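Poly(A) ribonuclease POP2 (Saccharomyces cerevisiae, PDB 1UOC) degrades poly(A) RNA from the 3' end as a probably catalytic subunit of the CCR4-NOT mRNA deadenylase, this chain holding the protein's RNase D domain. Local coordinates at residues I43-V48 with L167-N172; S60-H65 with N181-F186; F75-Q80 with K110-T115; P97-F102 with G249-M254. One frame throughout, in Å; residues are numbered along the deposited sequence.

Contact 1: residues I43-V48 with L167-N172; sequences ISTEFV and LGFLIN
Phe169, on helix 165-174, reaches across to Phe47 and Thr45 of strand 40-48. Its CB already makes contact, lying 3.4 Å from Phe47 CZ, at the edge of that ring and near its plane. CG is anti to the backbone N, although chi1 is only 152°. This aims the side chain at the strand and puts CG in the plane of the Phe47 ring, 3.5 Å from Phe47 CE2. CD1 stays close to the Phe47 plane near Phe47 CE2, while CD2 stands off it on one side; both remain within van der Waals range of that edge. CD2 also lies 4.0 Å from Thr45 CG2, and CE2 stays close to the same methyl as the two side chains slide past each other. On the other branch, CE1 packs on Pro78 of strand 77-86.

The rings form an offset edge-to-face pair. Phe47 turns its edge toward the face of Phe169, with centroids 5.3 Å apart and planes at 84°. Nearer the start of the strand segment, Ile43 and Leu170 meet tip to tip. Their CD1 atoms are 3.4 Å apart, a tight fit for two methyls. A bound xenon touches Leu170, together with Leu167 and Ile171 of the same helix.

Thr45 OG1 hydrogen-bonds to Asp166 OD1, just before the helix segment. Helix and strand run almost at right angles, at 85°. Ser44 and Glu46 alternate with the packing residues and leave this interface. With Asp166 and Gln250 they are the predicted divalent-metal ligands, so this buried layer backs the probable catalytic site of a DEDD-type nuclease fold.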
loop_
_atom_site.group_PDB
_atom_site.type_symbol
_atom_site.label_atom_id
_atom_site.label_comp_id
_atom_site.label_asym_id
_atom_site.label_seq_id
_atom_site.Cartn_x
_atom_site.Cartn_y
_atom_site.Cartn_z
ATOM N N ILE A 43 -2.156 -1.003 -0.285
ATOM C CA ILE A 43 -1.651 -0.009 0.644
ATOM C C ILE A 43 -0.508 0.807 0.053
ATOM O O ILE A 43 0.311 0.302 -0.712
ATOM C CB ILE A 43 -1.166 -0.661 1.960
ATOM C CG1 ILE A 43 -0.567 0.410 2.876
ATOM C CG2 ILE A 43 -0.157 -1.774 1.657
ATOM C CD1 ILE A 43 -0.003 -0.133 4.157
ATOM N N SER A 44 -0.465 2.078 0.419
ATOM C CA SER A 44 0.578 2.980 -0.037
ATOM C C SER A 44 0.923 3.893 1.135
ATOM O O SER A 44 0.097 4.127 2.027
ATOM C CB SER A 44 0.104 3.804 -1.225
ATOM O OG SER A 44 1.209 4.474 -1.800
ATOM N N THR A 45 2.144 4.404 1.144
ATOM C CA THR A 45 2.564 5.239 2.252
ATOM C C THR A 45 3.407 6.421 1.828
ATOM O O THR A 45 3.994 6.449 0.746
ATOM C CB THR A 45 3.388 4.442 3.252
ATOM O OG1 THR A 45 4.576 3.981 2.593
ATOM C CG2 THR A 45 2.595 3.252 3.787
ATOM N N GLU A 46 3.456 7.400 2.712
ATOM C CA GLU A 46 4.232 8.592 2.483
ATOM C C GLU A 46 4.859 8.906 3.830
ATOM O O GLU A 46 4.164 9.189 4.810
ATOM C CB GLU A 46 3.331 9.731 2.003
ATOM C CG GLU A 46 4.091 10.967 1.533
ATOM C CD GLU A 46 5.098 10.652 0.443
ATOM O OE1 GLU A 46 4.687 10.215 -0.652
ATOM O OE2 GLU A 46 6.309 10.837 0.683
ATOM N N PHE A 47 6.180 8.798 3.883
ATOM C CA PHE A 47 6.910 9.070 5.108
ATOM C C PHE A 47 7.658 10.369 4.948
ATOM O O PHE A 47 8.051 10.749 3.844
ATOM C CB PHE A 47 7.935 7.978 5.402
ATOM C CG PHE A 47 7.358 6.599 5.485
ATOM C CD1 PHE A 47 7.421 5.739 4.392
ATOM C CD2 PHE A 47 6.777 6.145 6.665
ATOM C CE1 PHE A 47 6.917 4.439 4.476
ATOM C CE2 PHE A 47 6.269 4.845 6.757
ATOM C CZ PHE A 47 6.341 3.992 5.664
ATOM N N VAL A 48 7.851 11.050 6.064
ATOM C CA VAL A 48 8.592 12.293 6.073
ATOM C C VAL A 48 9.874 12.036 6.871
ATOM O O VAL A 48 9.832 11.537 8.000
ATOM C CB VAL A 48 7.756 13.427 6.702
ATOM C CG1 VAL A 48 6.566 13.737 5.802
ATOM C CG2 VAL A 48 7.268 13.029 8.084
ATOM N N LEU A 167 5.382 -2.599 4.674
ATOM C CA LEU A 167 5.158 -3.667 5.644
ATOM C C LEU A 167 6.047 -3.447 6.862
ATOM O O LEU A 167 5.619 -3.631 8.001
ATOM C CB LEU A 167 5.466 -5.017 5.003
ATOM C CG LEU A 167 4.345 -5.620 4.150
ATOM C CD1 LEU A 167 3.529 -4.529 3.480
ATOM C CD2 LEU A 167 4.945 -6.574 3.129
ATOM N N GLY A 168 7.290 -3.051 6.615
ATOM C CA GLY A 168 8.198 -2.785 7.714
ATOM C C GLY A 168 7.489 -1.838 8.656
ATOM O O GLY A 168 7.342 -2.124 9.844
ATOM N N PHE A 169 7.034 -0.711 8.112
ATOM C CA PHE A 169 6.305 0.294 8.877
ATOM C C PHE A 169 5.052 -0.295 9.542
ATOM O O PHE A 169 4.903 -0.216 10.761
ATOM C CB PHE A 169 5.916 1.459 7.960
ATOM C CG PHE A 169 4.667 2.190 8.392
ATOM C CD1 PHE A 169 4.598 2.810 9.640
ATOM C CD2 PHE A 169 3.551 2.225 7.560
ATOM C CE1 PHE A 169 3.427 3.454 10.052
ATOM C CE2 PHE A 169 2.389 2.858 7.955
ATOM C CZ PHE A 169 2.318 3.477 9.205
ATOM N N LEU A 170 4.155 -0.875 8.745
ATOM C CA LEU A 170 2.934 -1.477 9.282
ATOM C C LEU A 170 3.224 -2.376 10.476
ATOM O O LEU A 170 2.606 -2.238 11.532
ATOM C CB LEU A 170 2.202 -2.295 8.210
ATOM C CG LEU A 170 1.106 -1.581 7.415
ATOM C CD1 LEU A 170 0.362 -2.581 6.535
ATOM C CD2 LEU A 170 0.139 -0.919 8.385
ATOM N N ILE A 171 4.161 -3.303 10.299
ATOM C CA ILE A 171 4.542 -4.215 11.366
ATOM C C ILE A 171 5.066 -3.421 12.559
ATOM O O ILE A 171 4.792 -3.757 13.705
ATOM C CB ILE A 171 5.642 -5.215 10.887
ATOM C CG1 ILE A 171 5.066 -6.626 10.822
ATOM C CG2 ILE A 171 6.847 -5.196 11.834
ATOM C CD1 ILE A 171 6.102 -7.676 10.536
ATOM N N ASN A 172 5.821 -2.366 12.277
ATOM C CA ASN A 172 6.405 -1.533 13.323
ATOM C C ASN A 172 5.356 -0.884 14.230
ATOM O O ASN A 172 5.570 -0.736 15.435
ATOM C CB ASN A 172 7.270 -0.442 12.693
ATOM C CG ASN A 172 8.126 0.279 13.711
ATOM O OD1 ASN A 172 8.411 1.466 13.568
ATOM N ND2 ASN A 172 8.551 -0.440 14.740
#

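Contact 2: residues S60-H65 with N181-F186; sequences SKVDYH and NNKEDF
Van der Waals contact comes first, between Val62 and the aliphatic part of Lys183. Val62 CG1 lies 3.4 Å from Lys183 CD, closer than usual for two carbons, and 3.9 Å from Lys183 CE. The two side chains cross at about a right angle, so the valine methyl presses on the flank of the lysine chain. The extended start of Lys183 (chi2 -174°) carries CD to the methyl; the bend at chi3 (86°) then sets the direction of CE, and that at chi4 turns NZ. Tyr283 touches both residues as well. Asp63 adds a looser contact, its OD1 4.3 Å from Lys183 CB.

This is packing between the first turns of two helices, 61-73 and 183-193, at the edge of the nuclease domain and away from the annotated sites. Asn182 holds the N-cap position of the second helix. Ser60 does related work at the start of the first: its OG accepts from Asp63 N at 3.1 Å, an ST motif, with an N-H...O angle of 144°.

Charges form the third group. Asp63 OD1 and Lys183 NZ are opposite in sign but 6.5 Å apart, too far for a salt bridge. The ammonium instead makes its salt bridge within its own helix, to Glu187, and a weak hydrogen bond to Gln289. Asp63 OD1 is nearer to a like charge, 4.8 Å from Glu184 OE1. Both carboxylates are exposed, so solvent would probably screen the pair, and the nearby helix N termini may also favour negative charge.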
loop_
_atom_site.group_PDB
_atom_site.type_symbol
_atom_site.label_atom_id
_atom_site.label_comp_id
_atom_site.label_asym_id
_atom_site.label_seq_id
_atom_site.Cartn_x
_atom_site.Cartn_y
_atom_site.Cartn_z
ATOM N N SER A 60 24.663 -10.037 0.883
ATOM C CA SER A 60 23.618 -10.104 -0.137
ATOM C C SER A 60 22.860 -8.781 -0.257
ATOM O O SER A 60 22.719 -8.049 0.727
ATOM C CB SER A 60 22.628 -11.224 0.195
ATOM O OG SER A 60 21.953 -10.967 1.413
ATOM N N LYS A 61 22.374 -8.480 -1.460
ATOM C CA LYS A 61 21.621 -7.249 -1.692
ATOM C C LYS A 61 20.340 -7.250 -0.870
ATOM O O LYS A 61 19.832 -6.197 -0.484
ATOM C CB LYS A 61 21.281 -7.094 -3.180
ATOM C CG LYS A 61 22.132 -6.048 -3.895
ATOM C CD LYS A 61 21.913 -4.655 -3.299
ATOM C CE LYS A 61 22.867 -3.622 -3.892
ATOM N NZ LYS A 61 24.278 -3.846 -3.469
ATOM N N VAL A 62 19.832 -8.448 -0.606
ATOM C CA VAL A 62 18.616 -8.611 0.168
ATOM C C VAL A 62 18.840 -8.267 1.643
ATOM O O VAL A 62 17.971 -7.679 2.291
ATOM C CB VAL A 62 18.087 -10.059 0.040
ATOM C CG1 VAL A 62 16.990 -10.319 1.067
ATOM C CG2 VAL A 62 17.554 -10.281 -1.367
ATOM N N ASP A 63 20.006 -8.626 2.170
ATOM C CA ASP A 63 20.297 -8.338 3.564
ATOM C C ASP A 63 20.631 -6.859 3.729
ATOM O O ASP A 63 20.534 -6.310 4.830
ATOM C CB ASP A 63 21.456 -9.198 4.062
ATOM C CG ASP A 63 21.257 -9.648 5.498
ATOM O OD1 ASP A 63 20.288 -10.402 5.753
ATOM O OD2 ASP A 63 22.059 -9.244 6.366
ATOM N N TYR A 64 21.025 -6.220 2.632
ATOM C CA TYR A 64 21.337 -4.798 2.667
ATOM C C TYR A 64 20.032 -4.007 2.703
ATOM O O TYR A 64 19.886 -3.079 3.497
ATOM C CB TYR A 64 22.151 -4.366 1.442
ATOM C CG TYR A 64 22.385 -2.872 1.428
ATOM C CD1 TYR A 64 23.081 -2.250 2.464
ATOM C CD2 TYR A 64 21.837 -2.067 0.430
ATOM C CE1 TYR A 64 23.221 -0.866 2.519
ATOM C CE2 TYR A 64 21.970 -0.673 0.472
ATOM C CZ TYR A 64 22.662 -0.082 1.524
ATOM O OH TYR A 64 22.780 1.289 1.600
ATOM N N HIS A 65 19.086 -4.378 1.839
ATOM C CA HIS A 65 17.790 -3.704 1.787
ATOM C C HIS A 65 17.070 -3.801 3.128
ATOM O O HIS A 65 16.509 -2.815 3.616
ATOM C CB HIS A 65 16.910 -4.308 0.682
ATOM C CG HIS A 65 17.386 -4.000 -0.705
ATOM N ND1 HIS A 65 17.686 -2.721 -1.120
ATOM C CD2 HIS A 65 17.605 -4.806 -1.772
ATOM C CE1 HIS A 65 18.071 -2.750 -2.385
ATOM N NE2 HIS A 65 18.030 -4.001 -2.804
ATOM N N ASN A 181 14.560 -8.455 14.779
ATOM C CA ASN A 181 15.996 -8.193 14.760
ATOM C C ASN A 181 16.747 -8.725 13.541
ATOM O O ASN A 181 17.948 -8.507 13.400
ATOM C CB ASN A 181 16.612 -8.755 16.044
ATOM C CG ASN A 181 17.846 -8.001 16.474
ATOM O OD1 ASN A 181 18.884 -8.067 15.817
ATOM N ND2 ASN A 181 17.739 -7.268 17.579
ATOM N N ASN A 182 16.045 -9.424 12.661
ATOM C CA ASN A 182 16.672 -9.971 11.467
ATOM C C ASN A 182 15.632 -10.269 10.395
ATOM O O ASN A 182 14.461 -10.496 10.701
ATOM C CB ASN A 182 17.438 -11.252 11.808
ATOM C CG ASN A 182 16.563 -12.295 12.477
ATOM O OD1 ASN A 182 16.222 -12.171 13.652
ATOM N ND2 ASN A 182 16.188 -13.323 11.728
ATOM N N LYS A 183 16.082 -10.275 9.142
ATOM C CA LYS A 183 15.227 -10.528 7.987
ATOM C C LYS A 183 14.273 -11.703 8.218
ATOM O O LYS A 183 13.060 -11.586 8.033
ATOM C CB LYS A 183 16.098 -10.811 6.759
ATOM C CG LYS A 183 15.360 -10.702 5.435
ATOM C CD LYS A 183 16.234 -11.145 4.273
ATOM C CE LYS A 183 16.164 -12.653 4.059
ATOM N NZ LYS A 183 14.837 -13.088 3.524
ATOM N N GLU A 184 14.838 -12.830 8.630
ATOM C CA GLU A 184 14.082 -14.053 8.878
ATOM C C GLU A 184 12.891 -13.851 9.829
ATOM O O GLU A 184 11.769 -14.251 9.514
ATOM C CB GLU A 184 15.033 -15.123 9.430
ATOM C CG GLU A 184 16.515 -14.859 9.092
ATOM C CD GLU A 184 16.796 -14.782 7.588
ATOM O OE1 GLU A 184 17.855 -14.229 7.200
ATOM O OE2 GLU A 184 15.968 -15.284 6.795
ATOM N N ASP A 185 13.133 -13.230 10.982
ATOM C CA ASP A 185 12.070 -12.994 11.957
ATOM C C ASP A 185 11.078 -11.945 11.461
ATOM O O ASP A 185 9.898 -11.965 11.824
ATOM C CB ASP A 185 12.658 -12.549 13.301
ATOM C CG ASP A 185 13.614 -13.583 13.901
ATOM O OD1 ASP A 185 13.987 -13.427 15.088
ATOM O OD2 ASP A 185 13.999 -14.540 13.194
ATOM N N PHE A 186 11.566 -11.020 10.640
ATOM C CA PHE A 186 10.722 -9.976 10.073
ATOM C C PHE A 186 9.698 -10.653 9.171
ATOM O O PHE A 186 8.496 -10.420 9.273
ATOM C CB PHE A 186 11.585 -9.009 9.258
ATOM C CG PHE A 186 10.805 -8.072 8.380
ATOM C CD1 PHE A 186 9.953 -7.123 8.929
ATOM C CD2 PHE A 186 10.971 -8.102 6.996
ATOM C CE1 PHE A 186 9.279 -6.206 8.109
ATOM C CE2 PHE A 186 10.305 -7.194 6.175
ATOM C CZ PHE A 186 9.459 -6.246 6.735
#

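Contact 3: residues F75-Q80 with K110-T115; sequences FLNPIQ and KEIMST
The Asn77 amide and the Phe75 ring are the flat groups that meet Lys110 and Ile112. Lys110 CE lies beyond the end of the amide and well to one side of its plane, 3.9 Å from Asn77 CG. The lysine gets there by bending at chi2, chi3 and chi4, which brings CE to the outer end of the amide. Asn77 comes from the opposite direction. Its CG sits between its own backbone N and carbonyl carbon (chi1 46°), turned toward the loop. The Phe75 ring meets Ile112 obliquely. Its CZ is 4.5 Å from Ile112 CG1, a loose apolar contact. Ile112 CG2 also comes loosely near the Asn77 amide.

An alanine in place of Asn77 would remove the amide, and the CE of Lys110 is likely to lose this neighbour and the chain to be freer to turn. The contact lies at the surface, and a crystal neighbour also touches Lys110.

Further along the first segment, Ile79 and Gln80 both face Glu46 in a classic beta bulge. Asn77 pairs through its backbone with Val48 of strand 40-48. Met113 packs on Val48 too, and on Leu118 and Leu121 of helix 115-123, whose N-cap is Ser114. The loop 110-115 thus runs past the start of strand 77-86 and the end of strand 40-48 and leads straight into that helix.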
loop_
_atom_site.group_PDB
_atom_site.type_symbol
_atom_site.label_atom_id
_atom_site.label_comp_id
_atom_site.label_asym_id
_atom_site.label_seq_id
_atom_site.Cartn_x
_atom_site.Cartn_y
_atom_site.Cartn_z
ATOM N N PHE A 75 12.593 5.812 12.623
ATOM C CA PHE A 75 12.968 7.217 12.534
ATOM C C PHE A 75 12.167 7.882 11.413
ATOM O O PHE A 75 12.214 9.100 11.231
ATOM C CB PHE A 75 14.469 7.366 12.274
ATOM C CG PHE A 75 14.999 8.733 12.599
ATOM C CD1 PHE A 75 14.931 9.222 13.903
ATOM C CD2 PHE A 75 15.532 9.550 11.603
ATOM C CE1 PHE A 75 15.381 10.511 14.215
ATOM C CE2 PHE A 75 15.986 10.841 11.899
ATOM C CZ PHE A 75 15.909 11.321 13.209
ATOM N N LEU A 76 11.439 7.061 10.661
ATOM C CA LEU A 76 10.587 7.527 9.570
ATOM C C LEU A 76 9.200 7.697 10.169
ATOM O O LEU A 76 8.698 6.787 10.821
ATOM C CB LEU A 76 10.491 6.474 8.460
ATOM C CG LEU A 76 11.596 6.274 7.423
ATOM C CD1 LEU A 76 11.388 4.946 6.704
ATOM C CD2 LEU A 76 11.586 7.431 6.431
ATOM N N ASN A 77 8.579 8.849 9.964
ATOM C CA ASN A 77 7.237 9.058 10.493
ATOM C C ASN A 77 6.236 9.233 9.352
ATOM O O ASN A 77 6.430 10.047 8.444
ATOM C CB ASN A 77 7.203 10.258 11.456
ATOM C CG ASN A 77 7.923 11.484 10.912
ATOM O OD1 ASN A 77 9.094 11.413 10.515
ATOM N ND2 ASN A 77 7.231 12.625 10.913
ATOM N N PRO A 78 5.149 8.456 9.385
ATOM C CA PRO A 78 4.094 8.487 8.371
ATOM C C PRO A 78 3.322 9.799 8.390
ATOM O O PRO A 78 2.922 10.271 9.448
ATOM C CB PRO A 78 3.191 7.310 8.760
ATOM C CG PRO A 78 3.934 6.591 9.876
ATOM C CD PRO A 78 4.718 7.658 10.541
ATOM N N ILE A 79 3.115 10.379 7.218
ATOM C CA ILE A 79 2.365 11.615 7.116
ATOM C C ILE A 79 1.027 11.257 6.446
ATOM O O ILE A 79 -0.020 11.829 6.755
ATOM C CB ILE A 79 3.153 12.669 6.281
ATOM C CG1 ILE A 79 2.416 14.012 6.279
ATOM C CG2 ILE A 79 3.343 12.199 4.875
ATOM C CD1 ILE A 79 2.555 14.787 7.575
ATOM N N GLN A 80 1.074 10.291 5.534
ATOM C CA GLN A 80 -0.118 9.833 4.825
ATOM C C GLN A 80 -0.040 8.340 4.523
ATOM O O GLN A 80 1.051 7.768 4.390
ATOM C CB GLN A 80 -0.295 10.593 3.505
ATOM C CG GLN A 80 -0.931 11.961 3.637
ATOM C CD GLN A 80 -1.022 12.699 2.313
ATOM O OE1 GLN A 80 -1.783 13.661 2.180
ATOM N NE2 GLN A 80 -0.241 12.263 1.330
ATOM N N LYS A 110 8.946 19.771 14.782
ATOM C CA LYS A 110 9.902 18.674 14.654
ATOM C C LYS A 110 10.840 19.041 13.499
ATOM O O LYS A 110 10.429 19.120 12.341
ATOM C CB LYS A 110 9.180 17.344 14.382
ATOM C CG LYS A 110 8.396 17.286 13.072
ATOM C CD LYS A 110 9.111 16.467 12.003
ATOM C CE LYS A 110 8.932 14.969 12.225
ATOM N NZ LYS A 110 9.467 14.507 13.537
ATOM N N GLU A 111 12.102 19.273 13.835
ATOM C CA GLU A 111 13.127 19.691 12.879
ATOM C C GLU A 111 13.759 18.547 12.078
ATOM O O GLU A 111 14.927 18.620 11.706
ATOM C CB GLU A 111 14.208 20.435 13.662
ATOM C CG GLU A 111 14.917 21.538 12.925
ATOM C CD GLU A 111 15.142 22.746 13.817
ATOM O OE1 GLU A 111 15.453 22.550 15.013
ATOM O OE2 GLU A 111 15.015 23.887 13.324
ATOM N N ILE A 112 12.972 17.519 11.780
ATOM C CA ILE A 112 13.445 16.324 11.070
ATOM C C ILE A 112 13.567 16.346 9.531
ATOM O O ILE A 112 13.997 15.355 8.936
ATOM C CB ILE A 112 12.576 15.073 11.505
ATOM C CG1 ILE A 112 12.941 14.662 12.940
ATOM C CG2 ILE A 112 12.793 13.882 10.575
ATOM C CD1 ILE A 112 12.395 15.575 14.025
ATOM N N MET A 113 13.230 17.453 8.871
ATOM C CA MET A 113 13.329 17.465 7.405
ATOM C C MET A 113 14.107 18.577 6.706
ATOM O O MET A 113 14.391 19.625 7.292
ATOM C CB MET A 113 11.933 17.407 6.792
ATOM C CG MET A 113 11.349 16.017 6.724
ATOM S SD MET A 113 9.728 16.033 5.948
ATOM C CE MET A 113 8.688 16.394 7.391
ATOM N N SER A 114 14.437 18.319 5.437
ATOM C CA SER A 114 15.153 19.270 4.592
ATOM C C SER A 114 14.086 20.062 3.845
ATOM O O SER A 114 12.953 19.604 3.720
ATOM C CB SER A 114 16.051 18.541 3.587
ATOM O OG SER A 114 15.296 17.944 2.550
ATOM N N THR A 115 14.443 21.240 3.344
ATOM C CA THR A 115 13.478 22.076 2.639
ATOM C C THR A 115 13.124 21.504 1.271
ATOM O O THR A 115 12.087 21.828 0.697
ATOM C CB THR A 115 14.000 23.527 2.482
ATOM O OG1 THR A 115 14.609 23.695 1.195
ATOM C CG2 THR A 115 15.027 23.834 3.566
#

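Contact 4: residues P97-F102 with G249-M254; sequences PSTWQF and GQSLLM
Thr99 packs against Ser251 and Leu252, where helix 247-264 lies on the mixed sheet of this RNase H-like nuclease fold. The contact is buried and small, and the CA atoms of Thr99 and Leu252 come within 6.4 Å.

Van der Waals contacts join the two segments. Thr99 and Leu252 cross at about a right angle. Thr99 OG1 lies 3.7 Å from Leu252 CD1, and the same oxygen is 3.8 Å from Leu252 CB. The other branch, CG2, is anti to the backbone N (chi1 -62° for OG1) and turns toward the serine as well as to Leu252 CB.

Hydrogen bonds run to other partners. Thr99 OG1 pairs with Ser84 OG of the neighbouring strand 77-86. Ser251 OG bonds to Gly248 O in its own helix. A glycine at Thr99 would probably leave Ser84 without this hydroxyl mate and open a gap beside Leu252.

Gln250, a predicted ligand of the catalytic metal, leads away from strand 99-103, while the neighbouring Ser251 lies close to Ser44, another predicted ligand. At the sheet side, Thr99 CG2 stands 3.7 Å from Ser251 OG.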
loop_
_atom_site.group_PDB
_atom_site.type_symbol
_atom_site.label_atom_id
_atom_site.label_comp_id
_atom_site.label_asym_id
_atom_site.label_seq_id
_atom_site.Cartn_x
_atom_site.Cartn_y
_atom_site.Cartn_z
ATOM N N PRO A 97 -17.358 5.561 -0.638
ATOM C CA PRO A 97 -15.912 5.463 -0.855
ATOM C C PRO A 97 -15.361 4.036 -0.805
ATOM O O PRO A 97 -15.812 3.194 -0.028
ATOM C CB PRO A 97 -15.347 6.332 0.260
ATOM C CG PRO A 97 -16.309 6.047 1.382
ATOM C CD PRO A 97 -17.643 6.161 0.675
ATOM N N SER A 98 -14.348 3.801 -1.623
ATOM C CA SER A 98 -13.700 2.509 -1.721
ATOM C C SER A 98 -12.172 2.708 -1.579
ATOM O O SER A 98 -11.386 1.760 -1.660
ATOM C CB SER A 98 -14.033 1.920 -3.084
ATOM O OG SER A 98 -13.811 0.546 -3.087
ATOM N N THR A 99 -11.764 3.959 -1.396
ATOM C CA THR A 99 -10.354 4.292 -1.235
ATOM C C THR A 99 -10.273 5.371 -0.179
ATOM O O THR A 99 -11.070 6.302 -0.173
ATOM C CB THR A 99 -9.732 4.813 -2.550
ATOM O OG1 THR A 99 -9.797 3.790 -3.540
ATOM C CG2 THR A 99 -8.250 5.178 -2.336
ATOM N N TRP A 100 -9.302 5.246 0.712
ATOM C CA TRP A 100 -9.144 6.188 1.800
ATOM C C TRP A 100 -7.721 6.689 1.852
ATOM O O TRP A 100 -6.783 5.972 1.489
ATOM C CB TRP A 100 -9.452 5.490 3.131
ATOM C CG TRP A 100 -10.893 5.075 3.287
ATOM C CD1 TRP A 100 -11.899 5.804 3.855
ATOM C CD2 TRP A 100 -11.495 3.870 2.796
ATOM N NE1 TRP A 100 -13.088 5.129 3.746
ATOM C CE2 TRP A 100 -12.872 3.940 3.095
ATOM C CE3 TRP A 100 -11.002 2.741 2.124
ATOM C CZ2 TRP A 100 -13.769 2.921 2.748
ATOM C CZ3 TRP A 100 -11.889 1.732 1.778
ATOM C CH2 TRP A 100 -13.261 1.829 2.090
ATOM N N GLN A 101 -7.571 7.927 2.308
ATOM C CA GLN A 101 -6.264 8.522 2.490
ATOM C C GLN A 101 -6.245 9.001 3.919
ATOM O O GLN A 101 -6.858 10.009 4.247
ATOM C CB GLN A 101 -6.015 9.707 1.562
ATOM C CG GLN A 101 -4.582 10.242 1.715
ATOM C CD GLN A 101 -4.232 11.319 0.706
ATOM O OE1 GLN A 101 -4.572 12.479 0.880
ATOM N NE2 GLN A 101 -3.552 10.931 -0.354
ATOM N N PHE A 102 -5.553 8.259 4.771
ATOM C CA PHE A 102 -5.450 8.627 6.168
ATOM C C PHE A 102 -4.336 9.659 6.336
ATOM O O PHE A 102 -3.211 9.456 5.883
ATOM C CB PHE A 102 -5.162 7.384 7.014
ATOM C CG PHE A 102 -6.228 6.315 6.915
ATOM C CD1 PHE A 102 -6.196 5.369 5.890
ATOM C CD2 PHE A 102 -7.258 6.260 7.842
ATOM C CE1 PHE A 102 -7.177 4.384 5.792
ATOM C CE2 PHE A 102 -8.249 5.278 7.757
ATOM C CZ PHE A 102 -8.205 4.337 6.725
ATOM N N GLY A 249 -4.585 8.039 -3.919
ATOM C CA GLY A 249 -4.670 7.699 -5.329
ATOM C C GLY A 249 -3.715 6.593 -5.716
ATOM O O GLY A 249 -4.026 5.762 -6.573
ATOM N N GLN A 250 -2.546 6.582 -5.077
ATOM C CA GLN A 250 -1.538 5.563 -5.341
ATOM C C GLN A 250 -2.030 4.174 -4.940
ATOM O O GLN A 250 -1.814 3.209 -5.668
ATOM C CB GLN A 250 -0.240 5.881 -4.586
ATOM C CG GLN A 250 0.614 6.981 -5.214
ATOM C CD GLN A 250 1.259 6.542 -6.518
ATOM O OE1 GLN A 250 2.120 5.658 -6.533
ATOM N NE2 GLN A 250 0.837 7.151 -7.626
ATOM N N SER A 251 -2.679 4.062 -3.785
ATOM C CA SER A 251 -3.165 2.753 -3.361
ATOM C C SER A 251 -4.230 2.344 -4.364
ATOM O O SER A 251 -4.314 1.188 -4.762
ATOM C CB SER A 251 -3.741 2.792 -1.930
ATOM O OG SER A 251 -4.936 3.569 -1.847
ATOM N N LEU A 252 -5.025 3.316 -4.797
ATOM C CA LEU A 252 -6.065 3.066 -5.778
ATOM C C LEU A 252 -5.490 2.573 -7.120
ATOM O O LEU A 252 -5.977 1.597 -7.692
ATOM C CB LEU A 252 -6.896 4.341 -5.993
ATOM C CG LEU A 252 -7.870 4.321 -7.179
ATOM C CD1 LEU A 252 -8.833 3.133 -7.078
ATOM C CD2 LEU A 252 -8.628 5.645 -7.211
ATOM N N LEU A 253 -4.453 3.244 -7.611
ATOM C CA LEU A 253 -3.833 2.882 -8.887
ATOM C C LEU A 253 -3.260 1.478 -8.816
ATOM O O LEU A 253 -3.352 0.695 -9.766
ATOM C CB LEU A 253 -2.711 3.882 -9.239
ATOM C CG LEU A 253 -2.093 3.777 -10.643
ATOM C CD1 LEU A 253 -3.189 3.870 -11.696
ATOM C CD2 LEU A 253 -1.063 4.895 -10.858
ATOM N N MET A 254 -2.653 1.186 -7.675
ATOM C CA MET A 254 -2.034 -0.098 -7.383
ATOM C C MET A 254 -3.050 -1.224 -7.514
ATOM O O MET A 254 -2.836 -2.188 -8.246
ATOM C CB MET A 254 -1.501 -0.047 -5.952
ATOM C CG MET A 254 -0.408 -1.022 -5.603
ATOM S SD MET A 254 0.080 -0.816 -3.873
ATOM C CE MET A 254 0.653 0.878 -3.915
#

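From the N terminus, contacts 1, 2, 3 and 4 open in turn, at 43-48, 60-65, 75-80 and 97-102. Contact 3 closes first, at 110-115, and its loop lies wholly within those of contacts 1 and 2. Contact 1 closes at 167-172, contact 2 at 181-186 and contact 4 at 249-254. Contact 4 crosses the other three, and contacts 1 and 2 cross each other. Contacts 1, 3 and 4 all reach the central sheet, through strands 40-48, 77-86 and 99-103. They bring helix 165-174, the loop 110-115 and helix 247-264 to it. Contact 2 joins two helices farther out, and Phe186 packs on Gly168 of contact 1.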